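Local coordinates for lipoprotein (Colwellia psychrerythraea, PDB 3O0Y), which is of unknown function, a putative lipoprotein of a bacterial family grouped with the MA clan of peptidases, and possibly binds lipids, at residues Asp175-Ala178 and Ala179-Glu183; Trp193-Lys197 and Val198-Gly202; Ala500-Phe503 and Arg504-Leu508; Thr532-Glu536 and Ser537-Ala541; Arg600-Asn603 and His604-Asn608. One frame throughout, in Å; residues are numbered along the deposited sequence.

How the contacts relate
All five contacts are local, three to five residues apart, and follow one another in series without nesting or crossing. Contact 1 lies on consecutive turns of helix 174-190; a loop leads from there into contact 2, which starts helix 197-210, the two centres being about 19 Å apart. Far along the chain, contact 3 occupies helix 491-515, and contact 4 turns the chain from helix 521-532 into helix 536-548. These two touch: Phe503 CE1 lies 3.7 Å from Thr534 OG1, and Val506 also packs on Thr532. Helix 536-548 reaches contact 2 through Met547. Contact 5, in the last helix, lies about 49 Å from contact 1, centre to centre.

Contact 1: Asp175-Ala178 and Ala179-Glu183; sequences DKLA and ATIIE
Thr180 OG1 reaches back to two carbonyl oxygens of the preceding turn, lying 3.0 Å from Leu177 O and 3.2 Å from Lys176 O. A third partner, the backbone N of Tyr71 in a neighbouring loop, is also hydrogen-bonded to this hydroxyl, which ties the loop to the helix. The torsion responsible is chi1 of 61°, which tucks OG1 between the backbone N and the carbonyl carbon and places the methyl CG2 4.1 Å from Lys176 CG. Beyond that point the lysine chain runs out extended, and its charged end forms a cation-pi contact with Phe70. The apolar side of the turn is carried by Leu177 and Ile181, whose side chains lie next to each other and point the same way, with Leu177 CD1 3.7 Å from Ile181 CD1. Both are buried against Leu145 of helix 144-154. Ala178 and Ile182 face helix 236-268 instead, packing on Val261, while Ile182 N bonds to Ala178 O at 3.0 Å with an N-H...O angle of 169°. Regular i to i+4 backbone bonds and a threonine hydroxyl folded back onto main-chain carbonyls are common to alpha-helices in general. The buried Leu177, Ala178 and Ile181, set against the exposed Asp175, Lys176, Ala179 and Glu183, mark an amphipathic one, helix 174-190, packed against helices 144-154 and 236-268.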
loop_
_atom_site.group_PDB
_atom_site.type_symbol
_atom_site.label_atom_id
_atom_site.label_comp_id
_atom_site.label_asym_id
_atom_site.label_seq_id
_atom_site.Cartn_x
_atom_site.Cartn_y
_atom_site.Cartn_z
ATOM N N ASP A 175 21.203 8.901 -13.294
ATOM C CA ASP A 175 22.567 8.610 -12.855
ATOM C C ASP A 175 22.799 8.972 -11.381
ATOM O O ASP A 175 23.353 8.175 -10.612
ATOM C CB ASP A 175 23.650 9.282 -13.723
ATOM C CG ASP A 175 23.432 10.799 -13.939
ATOM O OD1 ASP A 175 22.349 11.375 -13.685
ATOM O OD2 ASP A 175 24.381 11.432 -14.487
ATOM N N LYS A 176 22.348 10.155 -10.981
ATOM C CA LYS A 176 22.513 10.535 -9.591
ATOM C C LYS A 176 21.597 9.690 -8.727
ATOM O O LYS A 176 21.965 9.350 -7.629
ATOM C CB LYS A 176 22.249 12.032 -9.381
ATOM C CG LYS A 176 22.594 12.516 -7.978
ATOM C CD LYS A 176 22.679 14.054 -7.887
ATOM C CE LYS A 176 22.649 14.531 -6.432
ATOM N NZ LYS A 176 22.489 16.015 -6.348
ATOM N N LEU A 177 20.386 9.408 -9.185
ATOM C CA LEU A 177 19.488 8.526 -8.403
ATOM C C LEU A 177 20.235 7.234 -8.027
ATOM O O LEU A 177 20.356 6.865 -6.835
ATOM C CB LEU A 177 18.258 8.155 -9.198
ATOM C CG LEU A 177 17.290 7.173 -8.590
ATOM C CD1 LEU A 177 16.736 7.741 -7.238
ATOM C CD2 LEU A 177 16.183 6.834 -9.617
ATOM N N ALA A 178 20.766 6.575 -9.055
ATOM C CA ALA A 178 21.493 5.299 -8.869
ATOM C C ALA A 178 22.703 5.427 -7.970
ATOM O O ALA A 178 22.868 4.584 -7.104
ATOM C CB ALA A 178 21.896 4.701 -10.178
ATOM N N ALA A 179 23.509 6.464 -8.139
ATOM C CA ALA A 179 24.752 6.589 -7.323
ATOM C C ALA A 179 24.387 6.805 -5.859
ATOM O O ALA A 179 24.985 6.213 -5.002
ATOM C CB ALA A 179 25.616 7.688 -7.823
ATOM N N THR A 180 23.303 7.564 -5.573
ATOM C CA THR A 180 22.994 7.826 -4.180
ATOM C C THR A 180 22.412 6.540 -3.546
ATOM O O THR A 180 22.677 6.275 -2.383
ATOM C CB THR A 180 22.088 9.050 -3.978
ATOM O OG1 THR A 180 20.814 8.858 -4.647
ATOM C CG2 THR A 180 22.741 10.378 -4.518
ATOM N N ILE A 181 21.598 5.791 -4.295
ATOM C CA ILE A 181 21.026 4.491 -3.847
ATOM C C ILE A 181 22.129 3.510 -3.490
ATOM O O ILE A 181 22.152 2.905 -2.391
ATOM C CB ILE A 181 20.050 3.898 -4.853
ATOM C CG1 ILE A 181 18.783 4.792 -4.911
ATOM C CG2 ILE A 181 19.693 2.410 -4.502
ATOM C CD1 ILE A 181 17.769 4.392 -5.921
ATOM N N ILE A 182 23.127 3.399 -4.369
ATOM C CA ILE A 182 24.268 2.544 -4.071
ATOM C C ILE A 182 25.014 3.006 -2.872
ATOM O O ILE A 182 25.399 2.181 -2.024
ATOM C CB ILE A 182 25.228 2.445 -5.316
ATOM C CG1 ILE A 182 24.504 1.681 -6.437
ATOM C CG2 ILE A 182 26.563 1.806 -4.901
ATOM C CD1 ILE A 182 25.097 1.908 -7.910
ATOM N N GLU A 183 25.211 4.307 -2.746
ATOM C CA GLU A 183 25.894 4.835 -1.558
ATOM C C GLU A 183 25.184 4.453 -0.271
ATOM O O GLU A 183 25.859 4.126 0.715
ATOM C CB GLU A 183 26.011 6.355 -1.640
ATOM C CG GLU A 183 27.043 6.972 -0.771
ATOM C CD GLU A 183 26.971 8.498 -0.822
ATOM O OE1 GLU A 183 26.409 9.056 -1.837
ATOM O OE2 GLU A 183 27.429 9.104 0.201
#

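Contact 2: Trp193-Lys197 and Val198-Gly202; sequences WLPSK and VTLQG
The puckered ring of Pro195 meets the first turn of the helix through CB and CG: CB lies 3.8 Å from Thr199 CG2, and CG approaches Leu200 CD1 at 4.2 Å. Phe136, from a loop, also packs on this proline. The flat group of the turn is the amide of Gln201. With CG beside the backbone N (chi1 -70°), the extended glutamine side chain runs past the carbonyl of Lys197, closest at CG, 3.0 Å from Lys197 O, with the amide farther off, while Gln201 N bonds to the same oxygen at 2.8 Å. Ser196 occupies the N-cap. Its carbonyl receives Leu200 N at 2.9 Å in a nearly straight bond, with an N-H...O angle of 176°. Its backbone N donates to a water at 3.0 Å, and the same water is hydrogen-bonded to Thr199 OG1 at 2.6 Å, so a solvent molecule links the cap residue to the first turn. Lys197 sends its amine away from the turn, to the carbonyl oxygens of Leu269 and Ala272. Leu200 packs on Leu268 of helix 236-268, whereas Ser196, Val198 and Thr199 touch Met547 of helix 536-548. An apolar residue just before the N-cap (N'), packed on the fourth residue after the cap (N4), is a hydrophobic staple; Pro195 and Leu200 form one at the N terminus of helix 197-210.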
loop_
_atom_site.group_PDB
_atom_site.type_symbol
_atom_site.label_atom_id
_atom_site.label_comp_id
_atom_site.label_asym_id
_atom_site.label_seq_id
_atom_site.Cartn_x
_atom_site.Cartn_y
_atom_site.Cartn_z
ATOM N N TRP A 193 23.833 -4.347 7.867
ATOM C CA TRP A 193 22.415 -4.354 7.559
ATOM C C TRP A 193 22.262 -4.557 6.046
ATOM O O TRP A 193 22.586 -3.667 5.237
ATOM C CB TRP A 193 21.832 -3.014 7.968
ATOM C CG TRP A 193 20.342 -2.946 7.804
ATOM C CD1 TRP A 193 19.651 -2.710 6.666
ATOM C CD2 TRP A 193 19.383 -3.172 8.837
ATOM N NE1 TRP A 193 18.285 -2.742 6.942
ATOM C CE2 TRP A 193 18.111 -3.063 8.262
ATOM C CE3 TRP A 193 19.477 -3.477 10.188
ATOM C CZ2 TRP A 193 16.952 -3.186 9.018
ATOM C CZ3 TRP A 193 18.348 -3.615 10.931
ATOM C CH2 TRP A 193 17.087 -3.515 10.340
ATOM N N LEU A 194 21.797 -5.746 5.669
ATOM C CA LEU A 194 21.542 -6.023 4.258
ATOM C C LEU A 194 20.515 -7.093 4.038
ATOM O O LEU A 194 20.209 -7.822 4.916
ATOM C CB LEU A 194 22.811 -6.343 3.473
ATOM C CG LEU A 194 23.924 -7.255 3.962
ATOM C CD1 LEU A 194 23.510 -8.160 5.056
ATOM C CD2 LEU A 194 24.541 -7.935 2.697
ATOM N N PRO A 195 19.993 -7.164 2.824
ATOM C CA PRO A 195 18.845 -8.059 2.654
ATOM C C PRO A 195 19.286 -9.526 2.750
ATOM O O PRO A 195 20.470 -9.848 2.527
ATOM C CB PRO A 195 18.342 -7.696 1.253
ATOM C CG PRO A 195 18.953 -6.340 0.967
ATOM C CD PRO A 195 20.296 -6.444 1.575
ATOM N N SER A 196 18.339 -10.421 3.007
ATOM C CA SER A 196 18.539 -11.816 2.782
ATOM C C SER A 196 18.903 -12.079 1.326
ATOM O O SER A 196 18.651 -11.258 0.422
ATOM C CB SER A 196 17.354 -12.661 3.142
ATOM O OG SER A 196 16.341 -12.479 2.143
ATOM N N LYS A 197 19.542 -13.237 1.107
ATOM C CA LYS A 197 19.907 -13.648 -0.261
ATOM C C LYS A 197 18.710 -13.669 -1.190
ATOM O O LYS A 197 18.767 -13.144 -2.285
ATOM C CB LYS A 197 20.579 -15.026 -0.255
ATOM C CG LYS A 197 22.004 -15.008 0.348
ATOM C CD LYS A 197 22.720 -16.388 0.301
ATOM C CE LYS A 197 24.027 -16.430 1.133
ATOM N NZ LYS A 197 25.090 -15.404 0.710
ATOM N N VAL A 198 17.597 -14.213 -0.709
ATOM C CA VAL A 198 16.358 -14.286 -1.466
ATOM C C VAL A 198 15.875 -12.883 -1.902
ATOM O O VAL A 198 15.416 -12.696 -3.062
ATOM C CB VAL A 198 15.315 -15.119 -0.694
ATOM C CG1 VAL A 198 13.870 -14.873 -1.239
ATOM C CG2 VAL A 198 15.609 -16.629 -0.761
ATOM N N THR A 199 15.911 -11.935 -0.980
ATOM C CA THR A 199 15.432 -10.573 -1.259
ATOM C C THR A 199 16.357 -9.910 -2.263
ATOM O O THR A 199 15.895 -9.355 -3.249
ATOM C CB THR A 199 15.363 -9.711 0.002
ATOM O OG1 THR A 199 14.462 -10.339 0.924
ATOM C CG2 THR A 199 14.913 -8.247 -0.305
ATOM N N LEU A 200 17.663 -10.018 -2.045
ATOM C CA LEU A 200 18.619 -9.481 -2.973
ATOM C C LEU A 200 18.551 -10.122 -4.372
ATOM O O LEU A 200 18.691 -9.424 -5.381
ATOM C CB LEU A 200 20.019 -9.535 -2.364
ATOM C CG LEU A 200 21.082 -8.561 -2.830
ATOM C CD1 LEU A 200 20.638 -7.089 -2.827
ATOM C CD2 LEU A 200 22.301 -8.747 -1.938
ATOM N N GLN A 201 18.360 -11.437 -4.442
ATOM C CA GLN A 201 18.258 -12.139 -5.707
ATOM C C GLN A 201 17.018 -11.664 -6.436
ATOM O O GLN A 201 17.026 -11.548 -7.660
ATOM C CB GLN A 201 18.165 -13.650 -5.494
ATOM C CG GLN A 201 19.459 -14.284 -4.985
ATOM C CD GLN A 201 19.320 -15.742 -4.564
ATOM O OE1 GLN A 201 18.313 -16.159 -3.946
ATOM N NE2 GLN A 201 20.366 -16.525 -4.862
ATOM N N GLY A 202 15.923 -11.416 -5.696
ATOM C CA GLY A 202 14.720 -10.950 -6.344
ATOM C C GLY A 202 14.898 -9.523 -6.891
ATOM O O GLY A 202 14.459 -9.217 -8.035
HETATM O O HOH W 1 15.416 -9.986 3.351
#

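Contact 3: Ala500-Phe503 and Arg504-Leu508; sequences AELF and RAVRL. With SO4 (sulfate ion), chain D.
Two backbone-directed bonds converge on Ala500 O. Arg504 NH1 reaches it at 3.0 Å and Arg504 N at 3.3 Å, coming from opposite faces of the carbonyl plane. The arginine can bend back this way because its chain turns at CG (chi2 110°), and the bond to NH1 helps fix the rotation of the guanidinium. Ordinary i to i+4 bonds continue the helix, such as Val506 N to Leu502 O at 2.9 Å.

Hydrogen bonds to the sulfate use the other terminal nitrogen of Arg504. Arg504 NH2 donates to sulfate O1 at 2.7 Å, and Arg507 NH1 donates to that oxygen at 3.0 Å; Arg507 NH2 takes O4 at 2.9 Å. Arginines one turn apart on helix 491-515 thus form an anion-binding site, completed by Tyr556 OH and Arg545 NH2. The sulfate probably came from the crystallisation liquor. Arg507 is held by further partners, a salt bridge from NH2 to Glu542 and a hydrogen bond from NE to Tyr546 OH, and it makes a cation-pi contact with Tyr556.

Among the aromatic and apolar contacts, the rim of Phe503 stands over one face of the Arg507 guanidinium, CE2 lying 3.8 Å from NH2 with the two planes 75° apart. Leu502 CD1 meets Val506 CG2 at 4.3 Å, the leucine also touching Ser317 of helix 302-326.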
loop_
_atom_site.group_PDB
_atom_site.type_symbol
_atom_site.label_atom_id
_atom_site.label_comp_id
_atom_site.label_asym_id
_atom_site.label_seq_id
_atom_site.Cartn_x
_atom_site.Cartn_y
_atom_site.Cartn_z
ATOM N N ALA A 500 -10.433 -14.886 2.023
ATOM C CA ALA A 500 -9.626 -13.618 2.033
ATOM C C ALA A 500 -9.396 -13.189 3.506
ATOM O O ALA A 500 -8.332 -12.724 3.850
ATOM C CB ALA A 500 -10.323 -12.547 1.218
ATOM N N GLU A 501 -10.383 -13.393 4.381
ATOM C CA GLU A 501 -10.230 -13.057 5.816
ATOM C C GLU A 501 -9.201 -13.981 6.481
ATOM O O GLU A 501 -8.299 -13.547 7.228
ATOM C CB GLU A 501 -11.562 -13.106 6.510
ATOM C CG GLU A 501 -11.460 -12.504 7.925
ATOM C CD GLU A 501 -12.681 -12.727 8.781
ATOM O OE1 GLU A 501 -13.774 -13.079 8.250
ATOM O OE2 GLU A 501 -12.576 -12.421 10.011
ATOM N N LEU A 502 -9.361 -15.269 6.153
ATOM C CA LEU A 502 -8.448 -16.333 6.569
ATOM C C LEU A 502 -7.047 -16.004 6.127
ATOM O O LEU A 502 -6.111 -16.123 6.927
ATOM C CB LEU A 502 -8.901 -17.667 5.982
ATOM C CG LEU A 502 -7.956 -18.836 6.357
ATOM C CD1 LEU A 502 -7.794 -19.081 7.866
ATOM C CD2 LEU A 502 -8.527 -20.108 5.664
ATOM N N PHE A 503 -6.891 -15.490 4.902
ATOM C CA PHE A 503 -5.564 -15.178 4.382
ATOM C C PHE A 503 -4.910 -14.120 5.270
ATOM O O PHE A 503 -3.712 -14.191 5.547
ATOM C CB PHE A 503 -5.723 -14.712 2.924
ATOM C CG PHE A 503 -4.447 -14.670 2.172
ATOM C CD1 PHE A 503 -4.002 -15.792 1.532
ATOM C CD2 PHE A 503 -3.686 -13.535 2.146
ATOM C CE1 PHE A 503 -2.761 -15.791 0.806
ATOM C CE2 PHE A 503 -2.451 -13.512 1.434
ATOM C CZ PHE A 503 -2.014 -14.637 0.761
ATOM N N ARG A 504 -5.687 -13.139 5.693
ATOM C CA ARG A 504 -5.166 -12.078 6.494
ATOM C C ARG A 504 -4.895 -12.505 7.960
ATOM O O ARG A 504 -4.013 -11.961 8.604
ATOM C CB ARG A 504 -6.020 -10.836 6.405
ATOM C CG ARG A 504 -5.678 -9.990 5.217
ATOM C CD ARG A 504 -6.680 -10.002 4.229
ATOM N NE ARG A 504 -6.267 -9.418 2.931
ATOM C CZ ARG A 504 -6.333 -10.058 1.807
ATOM N NH1 ARG A 504 -6.684 -11.365 1.791
ATOM N NH2 ARG A 504 -5.965 -9.429 0.691
ATOM N N ALA A 505 -5.599 -13.505 8.463
ATOM C CA ALA A 505 -5.274 -14.111 9.745
ATOM C C ALA A 505 -3.957 -14.884 9.623
ATOM O O ALA A 505 -3.065 -14.776 10.506
ATOM C CB ALA A 505 -6.448 -14.991 10.176
ATOM N N VAL A 506 -3.810 -15.641 8.545
ATOM C CA VAL A 506 -2.529 -16.316 8.282
ATOM C C VAL A 506 -1.366 -15.345 8.284
ATOM O O VAL A 506 -0.260 -15.685 8.769
ATOM C CB VAL A 506 -2.590 -17.180 6.994
ATOM C CG1 VAL A 506 -1.213 -17.709 6.568
ATOM C CG2 VAL A 506 -3.559 -18.379 7.229
ATOM N N ARG A 507 -1.566 -14.134 7.722
ATOM C CA ARG A 507 -0.557 -13.103 7.730
ATOM C C ARG A 507 -0.041 -12.792 9.122
ATOM O O ARG A 507 1.162 -12.630 9.300
ATOM C CB ARG A 507 -1.058 -11.829 7.058
ATOM C CG ARG A 507 -1.049 -11.902 5.587
ATOM C CD ARG A 507 -1.476 -10.584 4.928
ATOM N NE ARG A 507 -1.209 -10.580 3.500
ATOM C CZ ARG A 507 -1.802 -9.762 2.620
ATOM N NH1 ARG A 507 -2.646 -8.813 3.025
ATOM N NH2 ARG A 507 -1.522 -9.875 1.317
ATOM N N LEU A 508 -0.900 -12.762 10.120
ATOM C CA LEU A 508 -0.437 -12.532 11.523
ATOM C C LEU A 508 0.529 -13.638 11.964
ATOM O O LEU A 508 1.583 -13.419 12.633
ATOM C CB LEU A 508 -1.628 -12.510 12.481
ATOM C CG LEU A 508 -2.621 -11.349 12.304
ATOM C CD1 LEU A 508 -3.571 -11.482 13.514
ATOM C CD2 LEU A 508 -1.909 -9.960 12.282
HETATM S S SO4 D . -3.313 -6.745 -0.094
HETATM O O1 SO4 D . -4.214 -7.417 0.881
HETATM O O2 SO4 D . -3.997 -6.649 -1.340
HETATM O O3 SO4 D . -2.997 -5.347 0.292
HETATM O O4 SO4 D . -2.024 -7.385 -0.115
#

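Contact 4: Thr532-Glu536 and Ser537-Ala541; sequences TGTAE and SDVVA
Thr534 packs on Val539 at the start of helix 536-548, with CB 3.7 Å from Val539 CG2, across the positions used by a hydrophobic staple. Its methyl CG2 lies 3.9 Å from Asp538 CB, the two side chains crossing at about a right angle. Ala535, the N-cap residue, follows in the chain, and its carbonyl oxygen takes Val539 N at 3.0 Å and, weakly, Asp538 N at 3.1 Å. One residue later Glu536 O accepts from Val540 N at 2.8 Å, while Glu536 CG skims Val540 CG2. Further out, an ST turn shapes the link before the helix: Thr534 N donates to Thr532 OG1, and the same hydroxyl is hydrogen-bonded to Met528 O in the preceding helix. Gly533 takes a positive phi of 70° as the chain leaves helix 521-532. From that helix Met528 and Ser529 cover Val539, and Gln499 NE2 of helix 491-515 is hydrogen-bonded to Thr532 O.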
loop_
_atom_site.group_PDB
_atom_site.type_symbol
_atom_site.label_atom_id
_atom_site.label_comp_id
_atom_site.label_asym_id
_atom_site.label_seq_id
_atom_site.Cartn_x
_atom_site.Cartn_y
_atom_site.Cartn_z
ATOM N N THR A 532 -4.552 -21.968 3.497
ATOM C CA THR A 532 -5.429 -21.122 2.689
ATOM C C THR A 532 -5.934 -21.685 1.366
ATOM O O THR A 532 -6.925 -21.156 0.805
ATOM C CB THR A 532 -4.779 -19.797 2.321
ATOM O OG1 THR A 532 -3.705 -20.056 1.424
ATOM C CG2 THR A 532 -4.281 -19.067 3.547
ATOM N N GLY A 533 -5.340 -22.748 0.868
ATOM C CA GLY A 533 -5.753 -23.183 -0.469
ATOM C C GLY A 533 -5.308 -22.211 -1.569
ATOM O O GLY A 533 -5.847 -22.199 -2.702
ATOM N N THR A 534 -4.314 -21.379 -1.265
ATOM C CA THR A 534 -3.774 -20.492 -2.291
ATOM C C THR A 534 -2.670 -21.192 -3.065
ATOM O O THR A 534 -1.880 -21.939 -2.491
ATOM C CB THR A 534 -3.268 -19.192 -1.655
ATOM O OG1 THR A 534 -4.362 -18.624 -0.952
ATOM C CG2 THR A 534 -2.769 -18.176 -2.723
ATOM N N ALA A 535 -2.582 -20.881 -4.353
ATOM C CA ALA A 535 -1.554 -21.489 -5.224
ATOM C C ALA A 535 -0.133 -21.134 -4.784
ATOM O O ALA A 535 0.168 -19.990 -4.373
ATOM C CB ALA A 535 -1.791 -21.079 -6.713
ATOM N N GLU A 536 0.760 -22.097 -4.908
ATOM C CA GLU A 536 2.106 -21.928 -4.393
ATOM C C GLU A 536 2.845 -20.705 -4.941
ATOM O O GLU A 536 3.596 -20.078 -4.195
ATOM C CB GLU A 536 2.977 -23.178 -4.588
ATOM C CG GLU A 536 4.338 -23.057 -3.866
ATOM C CD GLU A 536 5.189 -24.317 -3.914
ATOM O OE1 GLU A 536 5.467 -24.823 -5.038
ATOM O OE2 GLU A 536 5.604 -24.787 -2.827
ATOM N N SER A 537 2.683 -20.373 -6.214
ATOM C CA SER A 537 3.473 -19.279 -6.794
ATOM C C SER A 537 3.025 -17.938 -6.233
ATOM O O SER A 537 3.864 -17.022 -6.003
ATOM C CB SER A 537 3.400 -19.296 -8.333
ATOM O OG SER A 537 2.046 -19.143 -8.757
ATOM N N ASP A 538 1.735 -17.852 -5.898
ATOM C CA ASP A 538 1.191 -16.674 -5.235
ATOM C C ASP A 538 1.702 -16.616 -3.784
ATOM O O ASP A 538 2.166 -15.556 -3.299
ATOM C CB ASP A 538 -0.337 -16.685 -5.359
ATOM C CG ASP A 538 -0.779 -16.781 -6.870
ATOM O OD1 ASP A 538 -0.130 -16.045 -7.661
ATOM O OD2 ASP A 538 -1.674 -17.596 -7.285
ATOM N N VAL A 539 1.718 -17.760 -3.130
ATOM C CA VAL A 539 2.257 -17.797 -1.789
ATOM C C VAL A 539 3.720 -17.430 -1.718
ATOM O O VAL A 539 4.109 -16.715 -0.817
ATOM C CB VAL A 539 1.938 -19.111 -1.095
ATOM C CG1 VAL A 539 2.552 -19.119 0.343
ATOM C CG2 VAL A 539 0.422 -19.228 -1.003
ATOM N N VAL A 540 4.532 -17.898 -2.658
ATOM C CA VAL A 540 5.963 -17.563 -2.721
ATOM C C VAL A 540 6.142 -16.029 -2.771
ATOM O O VAL A 540 6.922 -15.452 -1.990
ATOM C CB VAL A 540 6.682 -18.171 -3.925
ATOM C CG1 VAL A 540 8.061 -17.552 -4.018
ATOM C CG2 VAL A 540 6.838 -19.701 -3.742
ATOM N N ALA A 541 5.359 -15.354 -3.623
ATOM C CA ALA A 541 5.480 -13.898 -3.709
ATOM C C ALA A 541 5.062 -13.202 -2.411
ATOM O O ALA A 541 5.681 -12.203 -2.016
ATOM C CB ALA A 541 4.699 -13.366 -4.895
#

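Contact 5: Arg600-Asn603 and His604-Asn608; sequences RNVN and HWLDN
Different first torsions bring Val602 and Leu606 side by side, pointing the same way: CG1 of Val602 is anti to the backbone N (chi1 167°), and CG of Leu606 is anti to its carbonyl carbon (chi1 -70°). Val602 CG1 thereby comes to lie 3.8 Å from Leu606 CD1. Trp605 brings CE3 to 4.2 Å from the same Val602 CG1, so one valine methyl touches both residues. Leu606 CD2 in turn stands 3.6 Å above the plane of the indole, toward its rim. These contacts belong to the C-terminal helix 595-608, whose i to i+4 bonds include Trp605 N to Asn601 O at 3.0 Å and Leu606 N to Val602 O at 2.9 Å. On its buried side Trp605 and Leu606 press against Leu574 of helix 555-574, and Val602 touches Val586 of helix 580-588. The indole is fixed further by NE1, hydrogen-bonded to Glu582 OE1. Asp607 N bonds to Asn603 O at 2.8 Å, and its carboxylate forms a salt bridge with Arg573. Toward helix 100-117, Asn601 OD1 and Arg600 NH1 both bond to the side chain of Asn104.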
loop_
_atom_site.group_PDB
_atom_site.type_symbol
_atom_site.label_atom_id
_atom_site.label_comp_id
_atom_site.label_asym_id
_atom_site.label_seq_id
_atom_site.Cartn_x
_atom_site.Cartn_y
_atom_site.Cartn_z
ATOM N N ARG A 600 -10.700 7.540 20.819
ATOM C CA ARG A 600 -11.104 8.832 21.410
ATOM C C ARG A 600 -12.304 9.429 20.687
ATOM O O ARG A 600 -13.228 9.958 21.337
ATOM C CB ARG A 600 -9.948 9.848 21.389
ATOM C CG ARG A 600 -10.432 11.217 21.815
ATOM C CD ARG A 600 -9.299 12.252 21.738
ATOM N NE ARG A 600 -8.187 11.718 22.487
ATOM C CZ ARG A 600 -6.914 11.785 22.131
ATOM N NH1 ARG A 600 -6.525 12.388 21.003
ATOM N NH2 ARG A 600 -6.012 11.249 22.936
ATOM N N ASN A 601 -12.307 9.343 19.345
ATOM C CA ASN A 601 -13.446 9.884 18.565
ATOM C C ASN A 601 -14.737 9.087 18.762
ATOM O O ASN A 601 -15.843 9.656 18.892
ATOM C CB ASN A 601 -13.100 10.000 17.064
ATOM C CG ASN A 601 -12.090 11.103 16.810
ATOM O OD1 ASN A 601 -11.967 12.024 17.643
ATOM N ND2 ASN A 601 -11.427 11.089 15.630
ATOM N N VAL A 602 -14.594 7.763 18.830
ATOM C CA VAL A 602 -15.770 6.908 19.115
ATOM C C VAL A 602 -16.317 7.253 20.464
ATOM O O VAL A 602 -17.505 7.421 20.655
ATOM C CB VAL A 602 -15.416 5.388 18.990
ATOM C CG1 VAL A 602 -16.545 4.475 19.589
ATOM C CG2 VAL A 602 -15.188 5.048 17.482
ATOM N N ASN A 603 -15.426 7.394 21.438
ATOM C CA ASN A 603 -15.845 7.738 22.808
ATOM C C ASN A 603 -16.507 9.120 22.927
ATOM O O ASN A 603 -17.550 9.264 23.632
ATOM C CB ASN A 603 -14.678 7.645 23.761
ATOM C CG ASN A 603 -14.332 6.229 24.131
ATOM O OD1 ASN A 603 -15.154 5.316 24.060
ATOM N ND2 ASN A 603 -13.100 6.061 24.606
ATOM N N HIS A 604 -16.009 10.083 22.146
ATOM C CA HIS A 604 -16.606 11.415 22.111
ATOM C C HIS A 604 -18.017 11.318 21.585
ATOM O O HIS A 604 -18.915 11.954 22.148
ATOM C CB HIS A 604 -15.778 12.376 21.283
ATOM C CG HIS A 604 -16.311 13.782 21.242
ATOM N ND1 HIS A 604 -16.065 14.709 22.243
ATOM C CD2 HIS A 604 -17.018 14.431 20.296
ATOM C CE1 HIS A 604 -16.640 15.857 21.923
ATOM N NE2 HIS A 604 -17.204 15.725 20.738
ATOM N N TRP A 605 -18.188 10.595 20.479
ATOM C CA TRP A 605 -19.521 10.306 19.949
ATOM C C TRP A 605 -20.427 9.610 20.958
ATOM O O TRP A 605 -21.556 10.071 21.201
ATOM C CB TRP A 605 -19.374 9.526 18.609
ATOM C CG TRP A 605 -20.586 8.854 18.116
ATOM C CD1 TRP A 605 -21.715 9.453 17.650
ATOM C CD2 TRP A 605 -20.777 7.454 17.956
ATOM N NE1 TRP A 605 -22.613 8.511 17.241
ATOM C CE2 TRP A 605 -22.058 7.270 17.399
ATOM C CE3 TRP A 605 -19.986 6.329 18.189
ATOM C CZ2 TRP A 605 -22.565 6.025 17.068
ATOM C CZ3 TRP A 605 -20.499 5.077 17.845
ATOM C CH2 TRP A 605 -21.798 4.953 17.299
ATOM N N LEU A 606 -19.961 8.537 21.603
ATOM C CA LEU A 606 -20.818 7.809 22.562
ATOM C C LEU A 606 -21.241 8.745 23.709
ATOM O O LEU A 606 -22.401 8.710 24.144
ATOM C CB LEU A 606 -20.019 6.631 23.119
ATOM C CG LEU A 606 -19.776 5.544 22.081
ATOM C CD1 LEU A 606 -18.902 4.406 22.591
ATOM C CD2 LEU A 606 -21.141 5.056 21.479
ATOM N N ASP A 607 -20.326 9.609 24.160
ATOM C CA ASP A 607 -20.563 10.454 25.365
ATOM C C ASP A 607 -21.614 11.555 25.078
ATOM O O ASP A 607 -22.289 12.079 25.985
ATOM C CB ASP A 607 -19.302 11.127 25.844
ATOM C CG ASP A 607 -18.333 10.187 26.542
ATOM O OD1 ASP A 607 -18.685 9.035 26.895
ATOM O OD2 ASP A 607 -17.167 10.625 26.732
ATOM N N ASN A 608 -21.760 11.888 23.816
ATOM C CA ASN A 608 -22.607 12.983 23.435
ATOM C C ASN A 608 -23.965 12.482 22.896
ATOM O O ASN A 608 -24.830 13.283 22.542
ATOM C CB ASN A 608 -21.817 13.935 22.518
ATOM C CG ASN A 608 -20.746 14.774 23.300
ATOM O OD1 ASN A 608 -19.528 14.480 23.337
ATOM N ND2 ASN A 608 -21.229 15.775 23.995
#